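PDB 3PFD: acyl-CoA dehydrogenase from Mycobacterium thermoresistibile, which probably catalyses the oxidation of 2,3-saturated acyl-CoA to 2,3-dehydroacyl-CoA, passing electrons through its flavin to an acceptor. Local coordinates for residues Ser176-Val181 against Gly234-Gly239; Gln350-Tyr355 against Phe361-Met366; Arg31-Lys36 against Leu56-Ser61. One frame throughout, in Å; residues are numbered along the deposited sequence.

In the fold
From the N terminus, interaction 3 comes first: residues 31-36 and 56-61 join helix 24-47 to helix 53-61 and close a mostly helical loop of 19 residues in the N-terminal helical region. Interaction 1 then closes a loop of 52 residues without helix, bringing strand 178-184 near strand 237-238 in the beta-rich middle region. Interaction 2 closes the shortest loop, five residues between the end of helix 326-352 and the start of helix 363-373, beside a bound flavin. The three loops follow one another; none nests or crosses. Interactions 1 and 2 lie on opposite sides of the chain's centre, their centres about 42 Å apart.

Interaction 1: residues Ser176-Val181 against Gly234-Gly239; sequences STWYTV and GDRIIG
Trp178 and Arg236 meet where the six-membered end of the indole comes up over one face of the guanidinium. Trp178 CZ3 lies 4.1 Å from Arg236 NH1 and equally near its CZ, toward the rim of the flat group. The two planes stand 79° apart, which rules out a parallel stack. The Arg236 chain bends at chi2 (-67°), which directs its end toward the indole. The second touch is purely apolar: Thr180 CG2 and Ile238 CD1 approach to 3.8 Å, the two side chains crossing at about a right angle. At Thr180, chi1 of -59° places CG2 opposite the backbone N and facing Ile238, while OG1 turns elsewhere and hydrogen-bonds to Gly107 O.

Strand 194-200 lies between strands 178-184 and 237-238 in a mixed sheet, which accounts for the 8.8 Å between Thr180 CA and Ile238 CA and for a contact carried by side chains alone. That intervening strand also contacts the participants. Met198 O accepts a hydrogen bond from Arg236 NH1, Met198 packs on Thr180, and the ring of His200 meets Trp178 edge-to-face. Helix 117-129 covers the contact through Val123 on Trp178 and Leu119 on Ile238, joining the beta middle domain of the acyl-CoA dehydrogenase fold to its N-terminal helices. The Thr180 side chain is about 9 Å from a bound dihydroflavine-adenine dinucleotide.

Arg236 NH1 forms a salt bridge with Asp203 OD2, so the buried positive charge is answered by a carboxylate as well as by the Met198 carbonyl. The indole adds van der Waals contact at one face of the guanidinium, which is consistent with its not being the main partner of the charge.

Interaction 2: residues Gln350-Tyr355 against Phe361-Met366; sequences QLFGGY and FPVERM. With FDA (dihydroflavine-adenine dinucleotide), chain B.
Phe361 sits between Phe352 and Tyr355, and the three rings form an aromatic cluster. Phe352 CE2 comes within 3.6 Å of Phe361 CD1; these two rings are tilted at 53°, an oblique pairing. In one of the two conformers of Tyr355, Phe361 turns its edge to the tyrosine face: in that conformer Phe361 CE2 is 3.5 Å from Tyr355 CG, and the planes stand 73° apart. Val363 completes the packing around Phe352. Its chi1 of -67° carries CG1 to 3.6 Å from Phe352 CE1 and holds CG2 over the ring face in a CH-pi contact.

The backbone of 350-354 meets the cofactor. Gly353 leaves the helix with positive phi, Gly354 N donates to FDA O1P at 2.7 Å, and Gln350 O accepts from FDA O3B at 2.8 Å. The Gln350 side chain bonds to Lys371 and Gln381 of the second subunit, which also holds this flavin.

The cluster thus bridges the end of helix 326-352 and the start of helix 363-373, with helix 256-280 alongside: its Tyr277 stacks on Phe352 and touches Tyr355, and its Ala273 packs on Phe352.

Interaction 3: residues Arg31-Lys36 against Leu56-Ser61; sequences RALAEK and LAALNS
Ala57 O, just ahead of the Ala58 that Leu33 touches across the contact, accepts two hydrogen bonds from Ser61. The backbone Ser61 N donates at 3.0 Å to Ala57 O, and Ser61 OG reaches the same oxygen at 3.1 Å from the opposite face of the carbonyl plane, tilted 28° out of it. The hydroxyl therefore adds a second bond to the last turn of helix 53-61. The next carbonyl, Ala58 O, accepts from Ser62 OG and has Leu33 CD1 beside it, 3.7 Å away.

Leu33 carries the contact from the other helix. Its CG stands opposite the backbone N (chi1 -170°), which extends the side chain toward helix 53-61. There CD2 meets Ala58 CB at 3.9 Å, while Leu59 CD2 lies 4.0 Å from Leu33 CD2, the two leucine chains passing at a slant. This is leucine-alanine packing between the first two helices of the all-helical N-terminal domain of the acyl-CoA dehydrogenase fold. The small side chain of Ala58 is consistent with the close approach of the backbones, Leu33 CA and Ala58 CA being 7.5 Å apart. Farther in, the buried Leu59 continues onto Ile30 and Ile38 of helix 24-47 and onto Ile100 and Pro101 of helix 95-114.

Interaction 1: residues Ser176-Val181 against Gly234-Gly239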
loop_
_atom_site.group_PDB
_atom_site.type_symbol
_atom_site.label_atom_id
_atom_site.label_comp_id
_atom_site.label_asym_id
_atom_site.label_seq_id
_atom_site.Cartn_x
_atom_site.Cartn_y
_atom_site.Cartn_z
ATOM N N SER C 176 25.753 -24.633 -17.971
ATOM C CA SER C 176 24.829 -25.584 -18.571
ATOM C C SER C 176 25.455 -26.403 -19.704
ATOM O O SER C 176 26.354 -25.930 -20.412
ATOM C CB SER C 176 23.544 -24.886 -19.043
ATOM O OG SER C 176 22.716 -24.557 -17.931
ATOM N N THR C 177 24.943 -27.626 -19.850
ATOM C CA THR C 177 25.295 -28.550 -20.917
ATOM C C THR C 177 24.284 -28.443 -22.069
ATOM O O THR C 177 24.678 -28.430 -23.244
ATOM C CB THR C 177 25.352 -29.999 -20.369
ATOM O OG1 THR C 177 26.399 -30.106 -19.389
ATOM C CG2 THR C 177 25.617 -31.015 -21.481
ATOM N N TRP C 178 22.993 -28.330 -21.718
ATOM C CA TRP C 178 21.897 -28.300 -22.684
ATOM C C TRP C 178 21.144 -26.986 -22.605
ATOM O O TRP C 178 20.909 -26.456 -21.519
ATOM C CB TRP C 178 20.921 -29.431 -22.412
ATOM C CG TRP C 178 21.376 -30.794 -22.896
ATOM C CD1 TRP C 178 21.761 -31.856 -22.127
ATOM C CD2 TRP C 178 21.440 -31.235 -24.253
ATOM N NE1 TRP C 178 22.061 -32.938 -22.930
ATOM C CE2 TRP C 178 21.877 -32.579 -24.238
ATOM C CE3 TRP C 178 21.179 -30.620 -25.483
ATOM C CZ2 TRP C 178 22.076 -33.320 -25.417
ATOM C CZ3 TRP C 178 21.374 -31.355 -26.653
ATOM C CH2 TRP C 178 21.810 -32.695 -26.608
ATOM N N TYR C 179 20.757 -26.475 -23.766
ATOM C CA TYR C 179 20.133 -25.162 -23.870
ATOM C C TYR C 179 18.928 -25.300 -24.773
ATOM O O TYR C 179 19.057 -25.768 -25.899
ATOM C CB TYR C 179 21.088 -24.135 -24.491
ATOM C CG TYR C 179 22.288 -23.714 -23.641
ATOM C CD1 TYR C 179 23.389 -24.558 -23.475
ATOM C CD2 TYR C 179 22.339 -22.450 -23.041
ATOM C CE1 TYR C 179 24.498 -24.182 -22.707
ATOM C CE2 TYR C 179 23.462 -22.057 -22.264
ATOM C CZ TYR C 179 24.535 -22.923 -22.116
ATOM O OH TYR C 179 25.642 -22.552 -21.372
ATOM N N THR C 180 17.768 -24.869 -24.282
ATOM C CA THR C 180 16.574 -24.745 -25.114
ATOM C C THR C 180 16.607 -23.358 -25.752
ATOM O O THR C 180 16.419 -22.343 -25.069
ATOM C CB THR C 180 15.304 -24.952 -24.264
ATOM O OG1 THR C 180 15.353 -26.248 -23.660
ATOM C CG2 THR C 180 14.017 -24.809 -25.077
ATOM N N VAL C 181 16.874 -23.315 -27.054
ATOM C CA VAL C 181 17.003 -22.044 -27.771
ATOM C C VAL C 181 15.826 -21.822 -28.724
ATOM O O VAL C 181 15.451 -22.728 -29.494
ATOM C CB VAL C 181 18.336 -21.983 -28.573
ATOM C CG1 VAL C 181 18.518 -20.610 -29.209
ATOM C CG2 VAL C 181 19.541 -22.327 -27.692
ATOM N N GLY C 234 18.987 -32.433 -37.270
ATOM C CA GLY C 234 17.603 -32.089 -37.496
ATOM C C GLY C 234 16.700 -32.541 -36.375
ATOM O O GLY C 234 15.694 -31.899 -36.109
ATOM N N ASP C 235 17.065 -33.632 -35.704
ATOM C CA ASP C 235 16.281 -34.125 -34.560
ATOM C C ASP C 235 16.300 -33.214 -33.312
ATOM O O ASP C 235 15.639 -33.523 -32.314
ATOM C CB ASP C 235 16.669 -35.568 -34.187
ATOM C CG ASP C 235 18.058 -35.674 -33.548
ATOM O OD1 ASP C 235 18.877 -34.728 -33.671
ATOM O OD2 ASP C 235 18.337 -36.724 -32.922
ATOM N N ARG C 236 17.040 -32.108 -33.374
ATOM C CA ARG C 236 17.162 -31.189 -32.236
ATOM C C ARG C 236 15.953 -30.297 -32.046
ATOM O O ARG C 236 15.801 -29.697 -30.980
ATOM C CB ARG C 236 18.416 -30.300 -32.336
ATOM C CG ARG C 236 19.755 -31.043 -32.288
ATOM C CD ARG C 236 20.021 -31.697 -30.945
ATOM N NE ARG C 236 21.412 -32.155 -30.879
ATOM C CZ ARG C 236 22.458 -31.366 -30.648
ATOM N NH1 ARG C 236 22.298 -30.060 -30.439
ATOM N NH2 ARG C 236 23.673 -31.892 -30.616
ATOM N N ILE C 237 15.118 -30.185 -33.077
ATOM C CA ILE C 237 13.916 -29.351 -32.997
ATOM C C ILE C 237 12.917 -29.971 -32.030
ATOM O O ILE C 237 12.765 -31.191 -31.985
ATOM C CB ILE C 237 13.300 -29.052 -34.411
ATOM C CG1 ILE C 237 12.222 -27.960 -34.330
ATOM C CG2 ILE C 237 12.782 -30.332 -35.116
ATOM C CD1 ILE C 237 11.931 -27.285 -35.668
ATOM N N ILE C 238 12.280 -29.124 -31.224
ATOM C CA ILE C 238 11.252 -29.553 -30.295
ATOM C C ILE C 238 9.901 -29.309 -30.960
ATOM O O ILE C 238 9.535 -28.156 -31.253
ATOM C CB ILE C 238 11.340 -28.772 -28.963
ATOM C CG1 ILE C 238 12.774 -28.818 -28.412
ATOM C CG2 ILE C 238 10.318 -29.301 -27.959
ATOM C CD1 ILE C 238 13.095 -27.708 -27.435
ATOM N N GLY C 239 9.173 -30.402 -31.210
ATOM C CA GLY C 239 7.886 -30.340 -31.912
ATOM C C GLY C 239 8.030 -29.775 -33.313
ATOM O O GLY C 239 9.120 -29.783 -33.884
#

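Interaction 2: residues Gln350-Tyr355 against Phe361-Met366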
loop_
_atom_site.group_PDB
_atom_site.type_symbol
_atom_site.label_atom_id
_atom_site.label_comp_id
_atom_site.label_asym_id
_atom_site.label_seq_id
_atom_site.Cartn_x
_atom_site.Cartn_y
_atom_site.Cartn_z
ATOM N N GLN C 350 14.824 -3.515 7.514
ATOM C CA GLN C 350 14.394 -2.476 8.443
ATOM C C GLN C 350 14.444 -2.957 9.888
ATOM O O GLN C 350 14.901 -2.222 10.784
ATOM C CB GLN C 350 12.977 -1.979 8.083
ATOM C CG GLN C 350 12.504 -0.775 8.935
ATOM C CD GLN C 350 13.285 0.507 8.615
ATOM O OE1 GLN C 350 13.850 0.627 7.529
ATOM N NE2 GLN C 350 13.289 1.479 9.544
ATOM N N LEU C 351 13.970 -4.189 10.123
ATOM C CA LEU C 351 13.871 -4.690 11.486
ATOM C C LEU C 351 15.215 -4.970 12.185
ATOM O O LEU C 351 15.276 -5.004 13.408
ATOM C CB LEU C 351 12.942 -5.902 11.557
ATOM C CG LEU C 351 11.477 -5.531 11.366
ATOM C CD1 LEU C 351 10.645 -6.785 11.314
ATOM C CD2 LEU C 351 10.964 -4.573 12.442
ATOM N N PHE C 352 16.268 -5.167 11.407
ATOM C CA PHE C 352 17.650 -5.312 11.924
ATOM C C PHE C 352 18.298 -3.950 12.239
ATOM O O PHE C 352 19.380 -3.869 12.868
ATOM C CB PHE C 352 18.520 -6.019 10.885
ATOM C CG PHE C 352 18.449 -7.535 10.925
ATOM C CD1 PHE C 352 17.308 -8.213 10.508
ATOM C CD2 PHE C 352 19.540 -8.285 11.385
ATOM C CE1 PHE C 352 17.256 -9.618 10.549
ATOM C CE2 PHE C 352 19.488 -9.683 11.410
ATOM C CZ PHE C 352 18.358 -10.348 10.990
ATOM N N GLY C 353 17.659 -2.881 11.780
ATOM C CA GLY C 353 18.211 -1.542 11.956
ATOM C C GLY C 353 19.506 -1.431 11.170
ATOM O O GLY C 353 19.597 -1.938 10.068
ATOM N N GLY C 354 20.519 -0.792 11.748
ATOM C CA GLY C 354 21.791 -0.587 11.023
ATOM C C GLY C 354 22.463 -1.876 10.570
ATOM O O GLY C 354 22.965 -1.978 9.434
ATOM N N TYR C 355 22.468 -2.891 11.430
ATOM C CA TYR C 355 23.041 -4.190 11.053
ATOM C C TYR C 355 22.375 -4.770 9.793
ATOM O O TYR C 355 23.039 -5.433 8.978
ATOM C CB TYR C 355 22.993 -5.191 12.201
ATOM C CG TYR C 355 24.313 -5.327 12.917
ATOM C CD1 TYR C 355 24.386 -5.291 14.307
ATOM C CD2 TYR C 355 25.488 -5.492 12.202
ATOM C CE1 TYR C 355 25.597 -5.409 14.963
ATOM C CE2 TYR C 355 26.701 -5.617 12.842
ATOM C CZ TYR C 355 26.753 -5.566 14.224
ATOM O OH TYR C 355 27.962 -5.685 14.862
ATOM N N PHE C 361 24.942 -9.482 8.045
ATOM C CA PHE C 361 23.744 -10.294 8.122
ATOM C C PHE C 361 23.201 -10.564 6.703
ATOM O O PHE C 361 23.581 -9.853 5.767
ATOM C CB PHE C 361 22.726 -9.646 9.069
ATOM C CG PHE C 361 23.137 -9.729 10.512
ATOM C CD1 PHE C 361 22.870 -10.880 11.249
ATOM C CD2 PHE C 361 23.858 -8.703 11.103
ATOM C CE1 PHE C 361 23.275 -10.985 12.589
ATOM C CE2 PHE C 361 24.272 -8.786 12.435
ATOM C CZ PHE C 361 23.986 -9.923 13.178
ATOM N N PRO C 362 22.368 -11.609 6.533
ATOM C CA PRO C 362 21.912 -12.015 5.187
ATOM C C PRO C 362 20.742 -11.212 4.595
ATOM O O PRO C 362 20.455 -11.345 3.405
ATOM C CB PRO C 362 21.463 -13.474 5.403
ATOM C CG PRO C 362 21.009 -13.524 6.823
ATOM C CD PRO C 362 21.842 -12.510 7.583
ATOM N N VAL C 363 20.053 -10.414 5.402
ATOM C CA VAL C 363 18.787 -9.789 4.950
ATOM C C VAL C 363 18.973 -8.775 3.801
ATOM O O VAL C 363 18.165 -8.671 2.934
ATOM C CB VAL C 363 17.956 -9.192 6.126
ATOM C CG1 VAL C 363 17.441 -10.300 7.026
ATOM C CG2 VAL C 363 18.756 -8.134 6.948
ATOM N N GLU C 364 20.072 -8.051 3.836
ATOM C CA GLU C 364 20.538 -7.166 2.775
ATOM C C GLU C 364 20.634 -7.945 1.409
ATOM O O GLU C 364 20.113 -7.515 0.369
ATOM C CB GLU C 364 21.903 -6.715 3.327
ATOM C CG GLU C 364 22.804 -5.890 2.616
ATOM C CD GLU C 364 23.540 -6.581 1.535
ATOM O OE1 GLU C 364 24.260 -7.606 1.743
ATOM O OE2 GLU C 364 23.424 -6.016 0.459
ATOM N N ARG C 365 21.287 -9.105 1.417
ATOM C CA ARG C 365 21.330 -9.942 0.206
ATOM C C ARG C 365 19.938 -10.422 -0.225
ATOM O O ARG C 365 19.570 -10.375 -1.412
ATOM C CB ARG C 365 22.266 -11.138 0.409
ATOM C CG ARG C 365 22.289 -12.079 -0.773
ATOM C CD ARG C 365 22.976 -13.395 -0.408
ATOM N NE ARG C 365 22.173 -14.320 0.400
ATOM C CZ ARG C 365 22.492 -14.729 1.635
ATOM N NH1 ARG C 365 23.560 -14.240 2.271
ATOM N NH2 ARG C 365 21.717 -15.606 2.263
ATOM N N MET C 366 19.163 -10.870 0.748
ATOM C CA MET C 366 17.789 -11.283 0.499
ATOM C C MET C 366 16.924 -10.219 -0.212
ATOM O O MET C 366 16.118 -10.536 -1.098
ATOM C CB MET C 366 17.144 -11.724 1.800
ATOM C CG MET C 366 17.719 -13.067 2.343
ATOM S SD MET C 366 17.174 -13.296 4.043
ATOM C CE MET C 366 18.002 -14.809 4.482
HETATM P PA FDA B . 18.064 -0.851 16.746
HETATM O O1A FDA B . 17.902 0.366 17.616
HETATM O O2A FDA B . 18.520 -2.163 17.299
HETATM O O5B FDA B . 16.667 -1.117 15.990
HETATM C C5B FDA B . 16.367 -2.378 15.403
HETATM C C4B FDA B . 14.925 -2.303 14.924
HETATM O O4B FDA B . 14.080 -2.165 16.087
HETATM C C3B FDA B . 14.635 -1.105 14.024
HETATM O O3B FDA B . 13.606 -1.438 13.107
HETATM C C2B FDA B . 13.972 -0.118 14.967
HETATM O O2B FDA B . 13.103 0.784 14.292
HETATM C C1B FDA B . 13.212 -1.027 15.923
HETATM N N9A FDA B . 12.921 -0.342 17.209
HETATM C C8A FDA B . 13.827 0.010 18.148
HETATM N N7A FDA B . 13.179 0.616 19.160
HETATM C C5A FDA B . 11.845 0.633 18.879
HETATM C C6A FDA B . 10.711 1.124 19.546
HETATM N N6A FDA B . 10.825 1.731 20.770
HETATM N N1A FDA B . 9.486 1.002 18.951
HETATM C C2A FDA B . 9.363 0.397 17.748
HETATM N N3A FDA B . 10.444 -0.076 17.100
HETATM C C4A FDA B . 11.691 0.028 17.635
HETATM N N1 FDA B . 25.018 7.163 14.054
HETATM C C2 FDA B . 25.888 8.127 14.436
HETATM O O2 FDA B . 26.103 8.352 15.645
HETATM N N3 FDA B . 26.572 8.841 13.509
HETATM C C4 FDA B . 26.382 8.646 12.194
HETATM O O4 FDA B . 27.026 9.364 11.404
HETATM C C4X FDA B . 25.474 7.676 11.757
HETATM N N5 FDA B . 25.506 7.271 10.473
HETATM C C5X FDA B . 24.936 6.089 10.087
HETATM C C6 FDA B . 25.300 5.509 8.867
HETATM C C7 FDA B . 24.926 4.204 8.551
HETATM C C7M FDA B . 25.349 3.629 7.220
HETATM C C8 FDA B . 24.164 3.448 9.443
HETATM C C8M FDA B . 23.747 2.005 9.139
HETATM C C9 FDA B . 23.813 4.021 10.665
HETATM C C9A FDA B . 24.183 5.325 10.998
HETATM N N10 FDA B . 24.072 5.768 12.342
HETATM C C10 FDA B . 24.799 6.921 12.731
HETATM C "C1'" FDA B . 23.384 4.941 13.361
HETATM C "C2'" FDA B . 21.863 4.850 13.150
HETATM O "O2'" FDA B . 21.259 6.070 13.600
HETATM C "C3'" FDA B . 21.300 3.623 13.864
HETATM O "O3'" FDA B . 21.499 2.470 13.023
HETATM C "C4'" FDA B . 19.803 3.776 14.124
HETATM O "O4'" FDA B . 19.626 4.823 15.079
HETATM C "C5'" FDA B . 19.153 2.485 14.607
HETATM O "O5'" FDA B . 19.908 1.888 15.669
HETATM P P FDA B . 20.367 0.355 15.536
HETATM O O1P FDA B . 21.064 0.164 14.228
HETATM O O2P FDA B . 21.087 -0.013 16.841
HETATM O O3P FDA B . 18.975 -0.461 15.457
#

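Interaction 3: residues Arg31-Lys36 against Leu56-Ser61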
loop_
_atom_site.group_PDB
_atom_site.type_symbol
_atom_site.label_atom_id
_atom_site.label_comp_id
_atom_site.label_asym_id
_atom_site.label_seq_id
_atom_site.Cartn_x
_atom_site.Cartn_y
_atom_site.Cartn_z
ATOM N N ARG C 31 15.271 -28.923 3.571
ATOM C CA ARG C 31 15.708 -27.912 4.542
ATOM C C ARG C 31 17.022 -28.283 5.212
ATOM O O ARG C 31 17.864 -27.418 5.428
ATOM C CB ARG C 31 14.667 -27.655 5.637
ATOM C CG ARG C 31 15.109 -26.534 6.600
ATOM C CD ARG C 31 14.019 -26.048 7.499
ATOM N NE ARG C 31 13.149 -25.119 6.769
ATOM C CZ ARG C 31 12.251 -24.311 7.331
ATOM N NH1 ARG C 31 12.080 -24.299 8.657
ATOM N NH2 ARG C 31 11.525 -23.511 6.564
ATOM N N ALA C 32 17.181 -29.554 5.583
ATOM C CA ALA C 32 18.412 -29.996 6.265
ATOM C C ALA C 32 19.607 -29.855 5.333
ATOM O O ALA C 32 20.635 -29.313 5.715
ATOM C CB ALA C 32 18.282 -31.429 6.783
ATOM N N LEU C 33 19.452 -30.298 4.092
ATOM C CA LEU C 33 20.502 -30.130 3.099
ATOM C C LEU C 33 20.808 -28.652 2.850
ATOM O O LEU C 33 21.971 -28.259 2.821
ATOM C CB LEU C 33 20.115 -30.813 1.791
ATOM C CG LEU C 33 21.260 -30.876 0.785
ATOM C CD1 LEU C 33 21.196 -32.202 0.103
ATOM C CD2 LEU C 33 21.236 -29.733 -0.229
ATOM N N ALA C 34 19.769 -27.834 2.675
ATOM C CA ALA C 34 20.001 -26.422 2.444
ATOM C C ALA C 34 20.729 -25.773 3.620
ATOM O O ALA C 34 21.710 -25.066 3.418
ATOM C CB ALA C 34 18.724 -25.700 2.115
ATOM N N GLU C 35 20.283 -26.036 4.846
ATOM C CA GLU C 35 20.878 -25.379 6.013
ATOM C C GLU C 35 22.313 -25.864 6.290
ATOM O O GLU C 35 23.173 -25.086 6.695
ATOM C CB GLU C 35 19.976 -25.512 7.246
ATOM C CG GLU C 35 18.887 -24.413 7.289
ATOM C CD GLU C 35 17.905 -24.566 8.431
ATOM O OE1 GLU C 35 18.008 -25.550 9.192
ATOM O OE2 GLU C 35 17.010 -23.698 8.574
ATOM N N LYS C 36 22.564 -27.144 6.040
ATOM C CA LYS C 36 23.862 -27.745 6.310
ATOM C C LYS C 36 24.855 -27.504 5.172
ATOM O O LYS C 36 25.986 -27.108 5.421
ATOM C CB LYS C 36 23.732 -29.257 6.588
ATOM C CG LYS C 36 22.994 -29.625 7.883
ATOM C CD LYS C 36 22.721 -31.149 7.942
ATOM C CE LYS C 36 22.082 -31.595 9.265
ATOM N NZ LYS C 36 21.556 -32.992 9.188
ATOM N N LEU C 56 25.597 -26.999 -5.843
ATOM C CA LEU C 56 25.425 -27.900 -6.979
ATOM C C LEU C 56 25.824 -29.350 -6.643
ATOM O O LEU C 56 25.066 -30.283 -6.920
ATOM C CB LEU C 56 26.200 -27.407 -8.205
ATOM C CG LEU C 56 26.071 -28.260 -9.487
ATOM C CD1 LEU C 56 24.635 -28.258 -10.092
ATOM C CD2 LEU C 56 27.102 -27.847 -10.542
ATOM N N ALA C 57 27.002 -29.523 -6.036
ATOM C CA ALA C 57 27.468 -30.844 -5.620
ATOM C C ALA C 57 26.488 -31.536 -4.662
ATOM O O ALA C 57 26.168 -32.709 -4.841
ATOM C CB ALA C 57 28.881 -30.768 -5.009
ATOM N N ALA C 58 25.989 -30.787 -3.681
ATOM C CA ALA C 58 25.067 -31.327 -2.688
ATOM C C ALA C 58 23.714 -31.675 -3.318
ATOM O O ALA C 58 23.149 -32.736 -3.050
ATOM C CB ALA C 58 24.898 -30.338 -1.550
ATOM N N LEU C 59 23.212 -30.785 -4.170
ATOM C CA LEU C 59 21.931 -31.015 -4.830
ATOM C C LEU C 59 22.021 -32.214 -5.781
ATOM O O LEU C 59 21.162 -33.085 -5.732
ATOM C CB LEU C 59 21.411 -29.735 -5.523
ATOM C CG LEU C 59 20.980 -28.561 -4.609
ATOM C CD1 LEU C 59 20.836 -27.241 -5.385
ATOM C CD2 LEU C 59 19.680 -28.836 -3.823
ATOM N N ASN C 60 23.078 -32.260 -6.605
ATOM C CA ASN C 60 23.314 -33.341 -7.566
ATOM C C ASN C 60 23.436 -34.706 -6.886
ATOM O O ASN C 60 22.824 -35.689 -7.333
ATOM C CB ASN C 60 24.602 -33.088 -8.393
ATOM C CG ASN C 60 24.407 -32.090 -9.532
ATOM O OD1 ASN C 60 23.285 -31.792 -9.954
ATOM N ND2 ASN C 60 25.515 -31.574 -10.043
ATOM N N SER C 61 24.228 -34.774 -5.817
ATOM C CA SER C 61 24.499 -36.057 -5.172
ATOM C C SER C 61 23.375 -36.548 -4.246
ATOM O O SER C 61 23.241 -37.743 -4.025
ATOM C CB SER C 61 25.867 -36.061 -4.478
ATOM O OG SER C 61 25.850 -35.315 -3.276
#